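Local structure of probable tRNA pseudouridine synthase D (Methanosarcina mazei, 1Z2Z) at residues V181-G186 and Q274-N279. The protein probably isomerises uridine-13 of transfer RNAs to pseudouridine. Sequence-based numbering, arbitrary orientation.
Sequences VTHLVG and QSYIYN
H183 and Y276 are the two side chains that meet where helix 182-191 comes up against helix 263-287, a helix-helix contact within the largely helical TRUD region of this pseudouridine synthase, away from the predicted catalytic nucleophile. Each side chain sets out toward the opposite helix. The backbones stand 6.4 Å apart, measured from H183 CA to Y276 CA. Beyond the CB atoms the two rings lie in near-parallel planes (16°), displaced so far laterally that little of one lies over the other; with 5.8 Å between centroids this is loose aromatic packing, not a full stack. The histidine has CG between its backbone N and carbonyl carbon (chi1 67°), while Y276 holds CG anti to the backbone N (chi1 170°), and these settings turn both rings to the same side of the CB-CB contact, with their planes nearly aligned. On H183, L184 CG lies over the face turned away from Y276, nearer the ring's edge than its centre. F175 meets the imidazole nearly at right angles, and its O accepts a hydrogen bond from T182 OG1; I10 also touches the histidine. The nearest approach between the two side chains is methylene to methylene, H183 CB to Y276 CB at 4.1 Å.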
loop_
_atom_site.group_PDB
_atom_site.type_symbol
_atom_site.label_atom_id
_atom_site.label_comp_id
_atom_site.label_asym_id
_atom_site.label_seq_id
_atom_site.Cartn_x
_atom_site.Cartn_y
_atom_site.Cartn_z
ATOM N N VAL A 181 10.701 -7.428 -3.579
ATOM C CA VAL A 181 11.306 -8.726 -3.296
ATOM C C VAL A 181 10.935 -9.274 -1.921
ATOM O O VAL A 181 11.260 -10.413 -1.586
ATOM C CB VAL A 181 12.842 -8.649 -3.378
ATOM C CG1 VAL A 181 13.281 -8.609 -4.811
ATOM C CG2 VAL A 181 13.328 -7.422 -2.646
ATOM N N THR A 182 10.256 -8.468 -1.119
ATOM C CA THR A 182 9.884 -8.916 0.210
ATOM C C THR A 182 9.278 -10.318 0.165
ATOM O O THR A 182 9.887 -11.269 0.658
ATOM C CB THR A 182 8.919 -7.920 0.857
ATOM O OG1 THR A 182 7.766 -7.744 0.025
ATOM C CG2 THR A 182 9.614 -6.581 1.026
ATOM N N HIS A 183 8.107 -10.443 -0.456
ATOM C CA HIS A 183 7.416 -11.724 -0.589
ATOM C C HIS A 183 8.326 -12.810 -1.133
ATOM O O HIS A 183 8.183 -13.984 -0.796
ATOM C CB HIS A 183 6.187 -11.580 -1.500
ATOM C CG HIS A 183 6.513 -11.286 -2.937
ATOM N ND1 HIS A 183 6.493 -12.255 -3.917
ATOM C CD2 HIS A 183 6.803 -10.123 -3.566
ATOM C CE1 HIS A 183 6.751 -11.701 -5.089
ATOM N NE2 HIS A 183 6.942 -10.408 -4.904
ATOM N N LEU A 184 9.265 -12.418 -1.979
ATOM C CA LEU A 184 10.193 -13.378 -2.556
ATOM C C LEU A 184 11.168 -13.864 -1.497
ATOM O O LEU A 184 11.665 -14.984 -1.570
ATOM C CB LEU A 184 10.962 -12.736 -3.711
ATOM C CG LEU A 184 10.112 -12.255 -4.894
ATOM C CD1 LEU A 184 10.981 -11.444 -5.841
ATOM C CD2 LEU A 184 9.497 -13.450 -5.608
ATOM N N VAL A 185 11.435 -13.020 -0.509
ATOM C CA VAL A 185 12.359 -13.374 0.555
ATOM C C VAL A 185 11.632 -14.142 1.654
ATOM O O VAL A 185 12.160 -15.108 2.206
ATOM C CB VAL A 185 13.012 -12.108 1.143
ATOM C CG1 VAL A 185 13.966 -12.472 2.266
ATOM C CG2 VAL A 185 13.752 -11.365 0.045
ATOM N N GLY A 186 10.412 -13.708 1.955
ATOM C CA GLY A 186 9.622 -14.359 2.980
ATOM C C GLY A 186 9.271 -15.784 2.594
ATOM O O GLY A 186 8.990 -16.624 3.449
ATOM N N GLN A 274 3.008 -13.293 3.166
ATOM C CA GLN A 274 1.661 -13.454 3.686
ATOM C C GLN A 274 0.708 -12.653 2.834
ATOM O O GLN A 274 -0.375 -13.119 2.466
ATOM C CB GLN A 274 1.576 -12.960 5.124
ATOM C CG GLN A 274 2.040 -13.982 6.121
ATOM C CD GLN A 274 1.910 -13.502 7.537
ATOM O OE1 GLN A 274 2.139 -14.263 8.471
ATOM N NE2 GLN A 274 1.546 -12.235 7.713
ATOM N N SER A 275 1.114 -11.427 2.531
ATOM C CA SER A 275 0.294 -10.561 1.705
ATOM C C SER A 275 0.131 -11.239 0.348
ATOM O O SER A 275 -0.926 -11.166 -0.270
ATOM C CB SER A 275 0.969 -9.195 1.584
ATOM O OG SER A 275 1.067 -8.607 2.870
ATOM N N TYR A 276 1.178 -11.922 -0.095
ATOM C CA TYR A 276 1.140 -12.627 -1.360
ATOM C C TYR A 276 0.009 -13.653 -1.344
ATOM O O TYR A 276 -0.913 -13.613 -2.169
ATOM C CB TYR A 276 2.462 -13.336 -1.576
ATOM C CG TYR A 276 2.464 -14.287 -2.735
ATOM C CD1 TYR A 276 2.406 -13.824 -4.048
ATOM C CD2 TYR A 276 2.560 -15.661 -2.524
ATOM C CE1 TYR A 276 2.453 -14.714 -5.118
ATOM C CE2 TYR A 276 2.604 -16.553 -3.587
ATOM C CZ TYR A 276 2.553 -16.076 -4.876
ATOM O OH TYR A 276 2.608 -16.974 -5.915
ATOM N N ILE A 277 0.096 -14.573 -0.385
ATOM C CA ILE A 277 -0.898 -15.625 -0.238
ATOM C C ILE A 277 -2.285 -15.013 -0.092
ATOM O O ILE A 277 -3.267 -15.496 -0.670
ATOM C CB ILE A 277 -0.562 -16.502 0.978
ATOM C CG1 ILE A 277 0.756 -17.247 0.698
ATOM C CG2 ILE A 277 -1.719 -17.452 1.267
ATOM C CD1 ILE A 277 1.455 -17.866 1.915
ATOM N N TYR A 278 -2.357 -13.926 0.657
ATOM C CA TYR A 278 -3.623 -13.263 0.849
ATOM C C TYR A 278 -4.235 -12.793 -0.490
ATOM O O TYR A 278 -5.446 -12.891 -0.697
ATOM C CB TYR A 278 -3.442 -12.104 1.830
ATOM C CG TYR A 278 -4.574 -11.132 1.807
ATOM C CD1 TYR A 278 -4.659 -10.166 0.821
ATOM C CD2 TYR A 278 -5.566 -11.174 2.767
ATOM C CE1 TYR A 278 -5.704 -9.263 0.792
ATOM C CE2 TYR A 278 -6.615 -10.275 2.752
ATOM C CZ TYR A 278 -6.674 -9.319 1.761
ATOM O OH TYR A 278 -7.700 -8.400 1.763
ATOM N N ASN A 279 -3.403 -12.293 -1.399
ATOM C CA ASN A 279 -3.890 -11.830 -2.703
ATOM C C ASN A 279 -4.497 -12.981 -3.477
ATOM O O ASN A 279 -5.628 -12.904 -3.950
ATOM C CB ASN A 279 -2.741 -11.236 -3.526
ATOM C CG ASN A 279 -2.417 -9.814 -3.133
ATOM O OD1 ASN A 279 -1.253 -9.416 -3.120
ATOM N ND2 ASN A 279 -3.445 -9.033 -2.827
#